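Penicillin-binding protein (Bacillus halodurans, PDB 3TG9) probably binds penicillin-type beta-lactams through an active-site serine, as in related penicillin-binding proteins and serine beta-lactamases. Local coordinates at residues N45-F51 against P198-A202; I63-L68 against Y175-V180; Y191-D195 against L220-G225. All blocks are in the same frame, centred on the assembly; numbering follows the deposited sequence.

Contact 1 (N45-F51 against P198-A202)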
loop_
_atom_site.group_PDB
_atom_site.type_symbol
_atom_site.label_atom_id
_atom_site.label_comp_id
_atom_site.label_asym_id
_atom_site.label_seq_id
_atom_site.Cartn_x
_atom_site.Cartn_y
_atom_site.Cartn_z
ATOM N N ASN B 45 1.162 18.064 -7.551
ATOM C CA ASN B 45 2.612 17.984 -7.587
ATOM C C ASN B 45 3.175 19.385 -7.466
ATOM O O ASN B 45 2.714 20.301 -8.156
ATOM C CB ASN B 45 3.072 17.365 -8.902
ATOM C CG ASN B 45 2.925 15.868 -8.913
ATOM O OD1 ASN B 45 3.357 15.190 -7.988
ATOM N ND2 ASN B 45 2.312 15.339 -9.963
ATOM N N GLU B 46 4.159 19.561 -6.589
ATOM C CA GLU B 46 4.843 20.848 -6.461
ATOM C C GLU B 46 6.364 20.689 -6.590
ATOM O O GLU B 46 6.855 19.588 -6.823
ATOM C CB GLU B 46 4.490 21.517 -5.134
ATOM C CG GLU B 46 5.029 20.791 -3.922
ATOM C CD GLU B 46 5.564 21.744 -2.870
ATOM O OE1 GLU B 46 6.001 22.854 -3.245
ATOM O OE2 GLU B 46 5.556 21.380 -1.670
ATOM N N HIS B 47 7.114 21.778 -6.433
ATOM C CA HIS B 47 8.566 21.717 -6.608
ATOM C C HIS B 47 9.229 20.822 -5.564
ATOM O O HIS B 47 10.249 20.197 -5.834
ATOM C CB HIS B 47 9.203 23.121 -6.581
ATOM C CG HIS B 47 8.739 24.028 -7.685
ATOM N ND1 HIS B 47 9.293 25.269 -7.911
ATOM C CD2 HIS B 47 7.780 23.867 -8.627
ATOM C CE1 HIS B 47 8.686 25.840 -8.938
ATOM N NE2 HIS B 47 7.764 25.008 -9.394
ATOM N N HIS B 48 8.654 20.740 -4.372
ATOM C CA HIS B 48 9.320 20.021 -3.288
ATOM C C HIS B 48 8.765 18.618 -3.068
ATOM O O HIS B 48 9.130 17.937 -2.113
ATOM C CB HIS B 48 9.300 20.855 -2.008
ATOM C CG HIS B 48 9.940 22.198 -2.170
ATOM N ND1 HIS B 48 9.221 23.332 -2.485
ATOM C CD2 HIS B 48 11.239 22.581 -2.103
ATOM C CE1 HIS B 48 10.047 24.360 -2.584
ATOM N NE2 HIS B 48 11.276 23.931 -2.358
ATOM N N THR B 49 7.890 18.197 -3.970
ATOM C CA THR B 49 7.333 16.852 -3.953
ATOM C C THR B 49 8.431 15.831 -4.226
ATOM O O THR B 49 9.194 15.981 -5.186
ATOM C CB THR B 49 6.291 16.681 -5.067
ATOM O OG1 THR B 49 5.282 17.692 -4.957
ATOM C CG2 THR B 49 5.650 15.312 -4.996
ATOM N N ARG B 50 8.511 14.797 -3.391
ATOM C CA ARG B 50 9.441 13.696 -3.636
ATOM C C ARG B 50 8.871 12.655 -4.589
ATOM O O ARG B 50 7.709 12.262 -4.469
ATOM C CB ARG B 50 9.828 13.004 -2.339
ATOM C CG ARG B 50 10.781 13.784 -1.511
ATOM C CD ARG B 50 10.060 14.466 -0.355
ATOM N NE ARG B 50 11.024 14.672 0.708
ATOM C CZ ARG B 50 10.759 14.547 1.993
ATOM N NH1 ARG B 50 9.529 14.245 2.391
ATOM N NH2 ARG B 50 11.731 14.752 2.877
ATOM N N PHE B 51 9.708 12.204 -5.521
ATOM C CA PHE B 51 9.314 11.211 -6.506
ATOM C C PHE B 51 10.234 9.997 -6.443
ATOM O O PHE B 51 11.439 10.137 -6.242
ATOM C CB PHE B 51 9.379 11.796 -7.916
ATOM C CG PHE B 51 8.388 12.893 -8.173
ATOM C CD1 PHE B 51 7.154 12.607 -8.735
ATOM C CD2 PHE B 51 8.701 14.215 -7.880
ATOM C CE1 PHE B 51 6.249 13.608 -8.995
ATOM C CE2 PHE B 51 7.801 15.222 -8.138
ATOM C CZ PHE B 51 6.569 14.919 -8.696
ATOM N N PRO B 198 6.582 9.732 3.988
ATOM C CA PRO B 198 6.554 11.025 4.672
ATOM C C PRO B 198 5.776 12.038 3.843
ATOM O O PRO B 198 5.334 11.713 2.739
ATOM C CB PRO B 198 8.033 11.414 4.759
ATOM C CG PRO B 198 8.809 10.273 4.072
ATOM C CD PRO B 198 7.832 9.535 3.238
ATOM N N ALA B 199 5.592 13.235 4.380
ATOM C CA ALA B 199 4.853 14.287 3.693
ATOM C C ALA B 199 5.537 14.666 2.390
ATOM O O ALA B 199 6.726 14.407 2.205
ATOM C CB ALA B 199 4.737 15.514 4.591
ATOM N N LYS B 200 4.787 15.296 1.495
ATOM C CA LYS B 200 5.363 15.826 0.265
ATOM C C LYS B 200 6.062 14.729 -0.535
ATOM O O LYS B 200 7.209 14.873 -0.971
ATOM C CB LYS B 200 6.286 17.008 0.570
ATOM C CG LYS B 200 5.507 18.252 1.042
ATOM C CD LYS B 200 6.351 19.529 1.092
ATOM C CE LYS B 200 6.832 19.853 2.513
ATOM N NZ LYS B 200 8.047 19.082 2.923
ATOM N N THR B 201 5.331 13.635 -0.715
ATOM C CA THR B 201 5.783 12.490 -1.480
ATOM C C THR B 201 4.662 12.097 -2.421
ATOM O O THR B 201 3.515 11.987 -2.014
ATOM C CB THR B 201 6.105 11.290 -0.584
ATOM O OG1 THR B 201 6.980 11.701 0.472
ATOM C CG2 THR B 201 6.779 10.196 -1.394
ATOM N N ALA B 202 4.986 11.904 -3.688
ATOM C CA ALA B 202 3.963 11.581 -4.662
ATOM C C ALA B 202 3.699 10.077 -4.657
ATOM O O ALA B 202 4.623 9.279 -4.450
ATOM C CB ALA B 202 4.389 12.061 -6.058
#
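Arg50 and Lys200 are joined through their backbones: Arg50 N donates a hydrogen bond to Lys200 O at 2.7 Å, with 167° at the hydrogen. The return bond, from Ala202 N to Arg50 O, spans 2.9 Å and runs nearly along the carbonyl. Together the two bonds make a single beta bridge between Arg50 and Thr201.

Packing is tight round the Ala202 methyl. It meets Thr49 CG2 at 3.6 Å, a contact that follows from the Thr49 torsion (chi1 -55°), which sets CG2 anti to the backbone N and OG1 beside it. Facing the other way, Thr49 OG1 accepts a hydrogen bond from Glu46 N at 2.7 Å and so ties the start of the type I turn Glu46-Thr49 to its end. Phe51 CE1 also reaches Ala202 CB, 3.8 Å away, and all three residues are buried.

Toward solvent the contact is looser. The Arg50 chain is bent at chi2 and runs past Lys200 O, bringing NH1 to Ala199 O at the guanidinium edge; that bond is 2.8 Å long but weak, being bent to 122°, and NE is held instead by Glu188 O. The exposed Lys200 lays CD against Glu46 OE2 at 3.4 Å, yet its NZ lies 5.7 Å from Glu46 OE2, so opposite charges are near without forming a salt bridge.

Asn45 ND2 bonds to Leu34 O at the end of strand 30-34, and Phe51 pairs through its backbone with Val232. The bridge thus joins the loop between strands 43-44 and 51-52, at an edge of the large antiparallel sheet, to the loop that precedes strand 205-207, while Ala199 packs on Ala40 of the second subunit.

Contact 2 (I63-L68 against Y175-V180)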
loop_
_atom_site.group_PDB
_atom_site.type_symbol
_atom_site.label_atom_id
_atom_site.label_comp_id
_atom_site.label_asym_id
_atom_site.label_seq_id
_atom_site.Cartn_x
_atom_site.Cartn_y
_atom_site.Cartn_z
ATOM N N ILE B 63 28.314 5.541 -7.052
ATOM C CA ILE B 63 29.031 6.571 -6.310
ATOM C C ILE B 63 29.522 5.999 -4.977
ATOM O O ILE B 63 30.673 6.191 -4.586
ATOM C CB ILE B 63 28.131 7.791 -6.043
ATOM C CG1 ILE B 63 27.712 8.452 -7.354
ATOM C CG2 ILE B 63 28.833 8.805 -5.131
ATOM C CD1 ILE B 63 26.857 9.702 -7.160
ATOM N N ALA B 64 28.640 5.291 -4.282
ATOM C CA ALA B 64 28.979 4.718 -2.982
ATOM C C ALA B 64 30.124 3.720 -3.109
ATOM O O ALA B 64 31.052 3.720 -2.301
ATOM C CB ALA B 64 27.758 4.048 -2.362
ATOM N N ILE B 65 30.051 2.871 -4.129
ATOM C CA ILE B 65 31.065 1.843 -4.350
ATOM C C ILE B 65 32.415 2.472 -4.671
ATOM O O ILE B 65 33.464 1.986 -4.236
ATOM C CB ILE B 65 30.672 0.896 -5.489
ATOM C CG1 ILE B 65 29.642 -0.125 -5.000
ATOM C CG2 ILE B 65 31.906 0.182 -6.031
ATOM C CD1 ILE B 65 30.203 -1.123 -4.007
ATOM N N CYS B 66 32.383 3.562 -5.427
ATOM C CA CYS B 66 33.606 4.288 -5.757
ATOM C C CYS B 66 34.210 4.933 -4.513
ATOM O O CYS B 66 35.427 4.971 -4.370
ATOM C CB CYS B 66 33.335 5.336 -6.836
ATOM S SG CYS B 66 32.950 4.604 -8.429
ATOM N N GLN B 67 33.362 5.420 -3.607
ATOM C CA GLN B 67 33.856 6.044 -2.378
ATOM C C GLN B 67 34.622 5.052 -1.518
ATOM O O GLN B 67 35.601 5.412 -0.862
ATOM C CB GLN B 67 32.720 6.633 -1.553
ATOM C CG GLN B 67 32.035 7.822 -2.168
ATOM C CD GLN B 67 30.892 8.304 -1.306
ATOM O OE1 GLN B 67 30.293 7.517 -0.573
ATOM N NE2 GLN B 67 30.585 9.596 -1.382
ATOM N N LEU B 68 34.164 3.806 -1.512
ATOM C CA LEU B 68 34.849 2.756 -0.774
ATOM C C LEU B 68 36.195 2.462 -1.425
ATOM O O LEU B 68 37.187 2.205 -0.740
ATOM C CB LEU B 68 33.998 1.489 -0.723
ATOM C CG LEU B 68 32.644 1.628 -0.020
ATOM C CD1 LEU B 68 31.909 0.312 -0.047
ATOM C CD2 LEU B 68 32.824 2.122 1.406
ATOM N N TYR B 175 24.130 4.107 4.358
ATOM C CA TYR B 175 25.351 4.573 3.719
ATOM C C TYR B 175 25.062 5.726 2.756
ATOM O O TYR B 175 25.701 6.779 2.822
ATOM C CB TYR B 175 26.087 3.442 2.994
ATOM C CG TYR B 175 27.437 3.900 2.464
ATOM C CD1 TYR B 175 28.607 3.637 3.168
ATOM C CD2 TYR B 175 27.533 4.638 1.289
ATOM C CE1 TYR B 175 29.840 4.078 2.708
ATOM C CE2 TYR B 175 28.768 5.082 0.818
ATOM C CZ TYR B 175 29.915 4.796 1.532
ATOM O OH TYR B 175 31.148 5.231 1.078
ATOM N N VAL B 176 24.087 5.533 1.875
ATOM C CA VAL B 176 23.822 6.511 0.825
ATOM C C VAL B 176 23.285 7.829 1.368
ATOM O O VAL B 176 23.730 8.902 0.963
ATOM C CB VAL B 176 22.869 5.950 -0.251
ATOM C CG1 VAL B 176 22.454 7.045 -1.221
ATOM C CG2 VAL B 176 23.536 4.802 -0.998
ATOM N N GLU B 177 22.324 7.748 2.280
ATOM C CA GLU B 177 21.738 8.944 2.876
ATOM C C GLU B 177 22.805 9.764 3.617
ATOM O O GLU B 177 22.744 11.000 3.667
ATOM C CB GLU B 177 20.560 8.553 3.797
ATOM C CG GLU B 177 19.474 7.751 3.046
ATOM C CD GLU B 177 18.277 7.336 3.904
ATOM O OE1 GLU B 177 18.457 7.022 5.104
ATOM O OE2 GLU B 177 17.146 7.299 3.363
ATOM N N ALA B 178 23.800 9.073 4.163
ATOM C CA ALA B 178 24.869 9.726 4.911
ATOM C C ALA B 178 26.019 10.203 4.010
ATOM O O ALA B 178 26.438 11.357 4.081
ATOM C CB ALA B 178 25.393 8.788 5.993
ATOM N N ASN B 179 26.513 9.312 3.156
ATOM C CA ASN B 179 27.692 9.587 2.343
ATOM C C ASN B 179 27.401 10.165 0.968
ATOM O O ASN B 179 28.321 10.580 0.258
ATOM C CB ASN B 179 28.522 8.318 2.192
ATOM C CG ASN B 179 28.996 7.786 3.518
ATOM O OD1 ASN B 179 29.861 8.375 4.157
ATOM N ND2 ASN B 179 28.425 6.671 3.946
ATOM N N VAL B 180 26.134 10.193 0.579
ATOM C CA VAL B 180 25.786 10.723 -0.732
ATOM C C VAL B 180 24.761 11.845 -0.665
ATOM O O VAL B 180 25.024 12.940 -1.138
ATOM C CB VAL B 180 25.298 9.625 -1.689
ATOM C CG1 VAL B 180 24.857 10.239 -3.005
ATOM C CG2 VAL B 180 26.395 8.596 -1.913
#
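Tyr175 and Gln67 approach obliquely, the ring and amide planes 61° apart, and meet through their polar ends. The tyrosine hydroxyl donates to Gln67 OE1 at 2.9 Å, tilted somewhat from the carbonyl plane. Gln67 uses the other arm of its amide as well: NE2 gives a nearly straight bond (176°) to Asn179 O at 3.0 Å, and this acceptor lies in the amide plane. With both ends engaged, the amide is fixed in rotation; NE2 has a further partner in Leu249 O.

Tyr175 has its ring anti to the backbone N, which carries it across to helix 63-68. There Ala64 CB touches CE2 at 3.5 Å, while Leu68 CD2 reaches CE1 at 3.8 Å as the two side chains slide past each other in opposite directions. Over one ring face, centrally placed, stands Asn179 ND2, held there by its bond to Tyr175 O, an acceptor shared with Asn179 N. Ile63 CG2 and Val180 CG2 add an apolar contact at 4.0 Å.

The axes of segments 63-68 and 175-180 come within 10.6 Å and cross at 69°, a steep, well-separated packing in which long side chains span the gap. Helix 58-70 begins just after the candidate serine of a probable SxxK motif, and helix 172-182 packs against it, consistent with the helical region of the serine beta-lactamase and penicillin-binding protein fold.

Contact 3 (Y191-D195 against L220-G225)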
loop_
_atom_site.group_PDB
_atom_site.type_symbol
_atom_site.label_atom_id
_atom_site.label_comp_id
_atom_site.label_asym_id
_atom_site.label_seq_id
_atom_site.Cartn_x
_atom_site.Cartn_y
_atom_site.Cartn_z
ATOM N N TYR B 191 15.335 6.757 1.076
ATOM C CA TYR B 191 14.770 5.483 0.686
ATOM C C TYR B 191 13.530 5.269 1.534
ATOM O O TYR B 191 13.576 4.614 2.575
ATOM C CB TYR B 191 15.804 4.373 0.865
ATOM C CG TYR B 191 16.967 4.529 -0.088
ATOM C CD1 TYR B 191 17.059 3.744 -1.223
ATOM C CD2 TYR B 191 17.957 5.485 0.132
ATOM C CE1 TYR B 191 18.103 3.884 -2.109
ATOM C CE2 TYR B 191 19.017 5.630 -0.761
ATOM C CZ TYR B 191 19.078 4.822 -1.879
ATOM O OH TYR B 191 20.102 4.946 -2.792
ATOM N N PHE B 192 12.432 5.880 1.099
ATOM C CA PHE B 192 11.181 5.831 1.840
ATOM C C PHE B 192 10.471 4.517 1.560
ATOM O O PHE B 192 10.588 3.960 0.463
ATOM C CB PHE B 192 10.256 6.993 1.453
ATOM C CG PHE B 192 10.896 8.346 1.555
ATOM C CD1 PHE B 192 11.828 8.612 2.542
ATOM C CD2 PHE B 192 10.548 9.357 0.671
ATOM C CE1 PHE B 192 12.416 9.859 2.639
ATOM C CE2 PHE B 192 11.134 10.607 0.758
ATOM C CZ PHE B 192 12.067 10.860 1.740
ATOM N N ALA B 193 9.736 4.033 2.558
ATOM C CA ALA B 193 8.943 2.819 2.424
ATOM C C ALA B 193 7.488 3.220 2.282
ATOM O O ALA B 193 7.068 4.222 2.847
ATOM C CB ALA B 193 9.132 1.922 3.636
ATOM N N PHE B 194 6.726 2.434 1.526
ATOM C CA PHE B 194 5.346 2.775 1.210
ATOM C C PHE B 194 4.485 2.913 2.463
ATOM O O PHE B 194 3.538 3.700 2.486
ATOM C CB PHE B 194 4.723 1.710 0.296
ATOM C CG PHE B 194 5.189 1.766 -1.135
ATOM C CD1 PHE B 194 5.099 2.948 -1.868
ATOM C CD2 PHE B 194 5.691 0.629 -1.759
ATOM C CE1 PHE B 194 5.520 2.995 -3.184
ATOM C CE2 PHE B 194 6.105 0.668 -3.075
ATOM C CZ PHE B 194 6.024 1.851 -3.793
ATOM N N ASP B 195 4.797 2.135 3.498
ATOM C CA ASP B 195 3.926 2.077 4.675
ATOM C C ASP B 195 4.342 3.128 5.696
ATOM O O ASP B 195 3.730 3.259 6.756
ATOM C CB ASP B 195 3.885 0.668 5.287
ATOM C CG ASP B 195 5.266 0.137 5.628
ATOM O OD1 ASP B 195 6.250 0.547 4.977
ATOM O OD2 ASP B 195 5.374 -0.691 6.549
ATOM N N LEU B 220 5.953 -2.645 -6.461
ATOM C CA LEU B 220 7.398 -2.462 -6.292
ATOM C C LEU B 220 7.839 -3.046 -4.952
ATOM O O LEU B 220 7.011 -3.247 -4.072
ATOM C CB LEU B 220 7.758 -0.972 -6.317
ATOM C CG LEU B 220 7.844 -0.219 -7.649
ATOM C CD1 LEU B 220 6.525 -0.202 -8.394
ATOM C CD2 LEU B 220 8.327 1.202 -7.394
ATOM N N PRO B 221 9.145 -3.323 -4.793
ATOM C CA PRO B 221 9.623 -3.645 -3.444
ATOM C C PRO B 221 9.204 -2.524 -2.492
ATOM O O PRO B 221 9.171 -1.349 -2.883
ATOM C CB PRO B 221 11.143 -3.679 -3.613
ATOM C CG PRO B 221 11.347 -4.051 -5.061
ATOM C CD PRO B 221 10.222 -3.390 -5.802
ATOM N N VAL B 222 8.880 -2.880 -1.259
ATOM C CA VAL B 222 8.239 -1.942 -0.350
ATOM C C VAL B 222 9.126 -0.725 -0.117
ATOM O O VAL B 222 8.635 0.358 0.179
ATOM C CB VAL B 222 7.869 -2.619 0.987
ATOM C CG1 VAL B 222 9.097 -3.238 1.623
ATOM C CG2 VAL B 222 7.187 -1.627 1.940
ATOM N N ILE B 223 10.434 -0.905 -0.268
ATOM C CA ILE B 223 11.374 0.187 -0.077
ATOM C C ILE B 223 12.420 0.098 -1.172
ATOM O O ILE B 223 12.696 -0.984 -1.680
ATOM C CB ILE B 223 12.040 0.148 1.324
ATOM C CG1 ILE B 223 12.907 1.391 1.557
ATOM C CG2 ILE B 223 12.872 -1.108 1.492
ATOM C CD1 ILE B 223 13.486 1.466 2.964
ATOM N N GLY B 224 12.973 1.244 -1.558
ATOM C CA GLY B 224 13.967 1.291 -2.612
ATOM C C GLY B 224 15.272 0.676 -2.148
ATOM O O GLY B 224 15.475 0.474 -0.946
ATOM N N GLY B 225 16.154 0.384 -3.098
ATOM C CA GLY B 225 17.406 -0.275 -2.794
ATOM C C GLY B 225 18.511 0.091 -3.767
ATOM O O GLY B 225 18.433 1.102 -4.467
HETATM O O HOH W 1 20.339 3.229 -4.763
HETATM O O HOH W 2 12.750 4.103 -1.474
HETATM O O HOH W 3 8.690 3.126 -1.690
#
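The Phe194 ring has water 3 over the centre of one face, 3.4 Å above the plane, and Leu220 CB at its edge, 4.0 Å from CE2; the phenylalanine and leucine side chains cross at about a right angle. Gly224 C and Gly225 O lie at the edge of the Tyr191 ring, near its plane. The Tyr191 hydroxyl donates to water 1 at 2.6 Å, and that water in turn donates to Gly225 O.

One direct backbone hydrogen bond crosses the contact: Phe194 N to Val222 O, 3.1 Å, in the carbonyl plane with 155° at the hydrogen. Water 2 bridges the next gap, donating to Phe192 O and accepting from Gly224 N, both at 2.9 Å. Ile223, with CG1 anti to the backbone N (chi1 -174°), lies along the Tyr191-Phe192 backbone and brings CD1 to 3.2 Å from Tyr191 O.

Asp195 OD1 forms a salt bridge with Arg128, while Asp195 O bonds to Thr215 of the second subunit, whose Tyr218 packs on Phe194 and Val222. The contact therefore pairs the loop after helix 172-182, on which Tyr191 rests through Gln173 and Val176, with the loop between strands 213-215 and 231-232.

Overall arrangement
Contact 2 packs helix 58-70 on helix 172-182. Its centre is 24 Å from contact 1, with nearest atoms about 9 Å apart, and 19 Å from contact 3; contacts 1 and 3 have centres 15 Å apart and touch where Phe192 packs on Pro198 and Arg50. Along the chain the order is 45-51, 63-68, 175-180, 191-195, 198-202, 220-225: both segments of contact 2 fall between those of contact 1 and precede both of contact 3, while contacts 1 and 3 interleave. A probable hydrogen bond from Tyr191 N to Glu177 OE2 couples contact 3 to helix 172-182. The chain leaving this helix feeds contact 3, then contact 1, linking the helical part to the large sheet's edge and the second subunit.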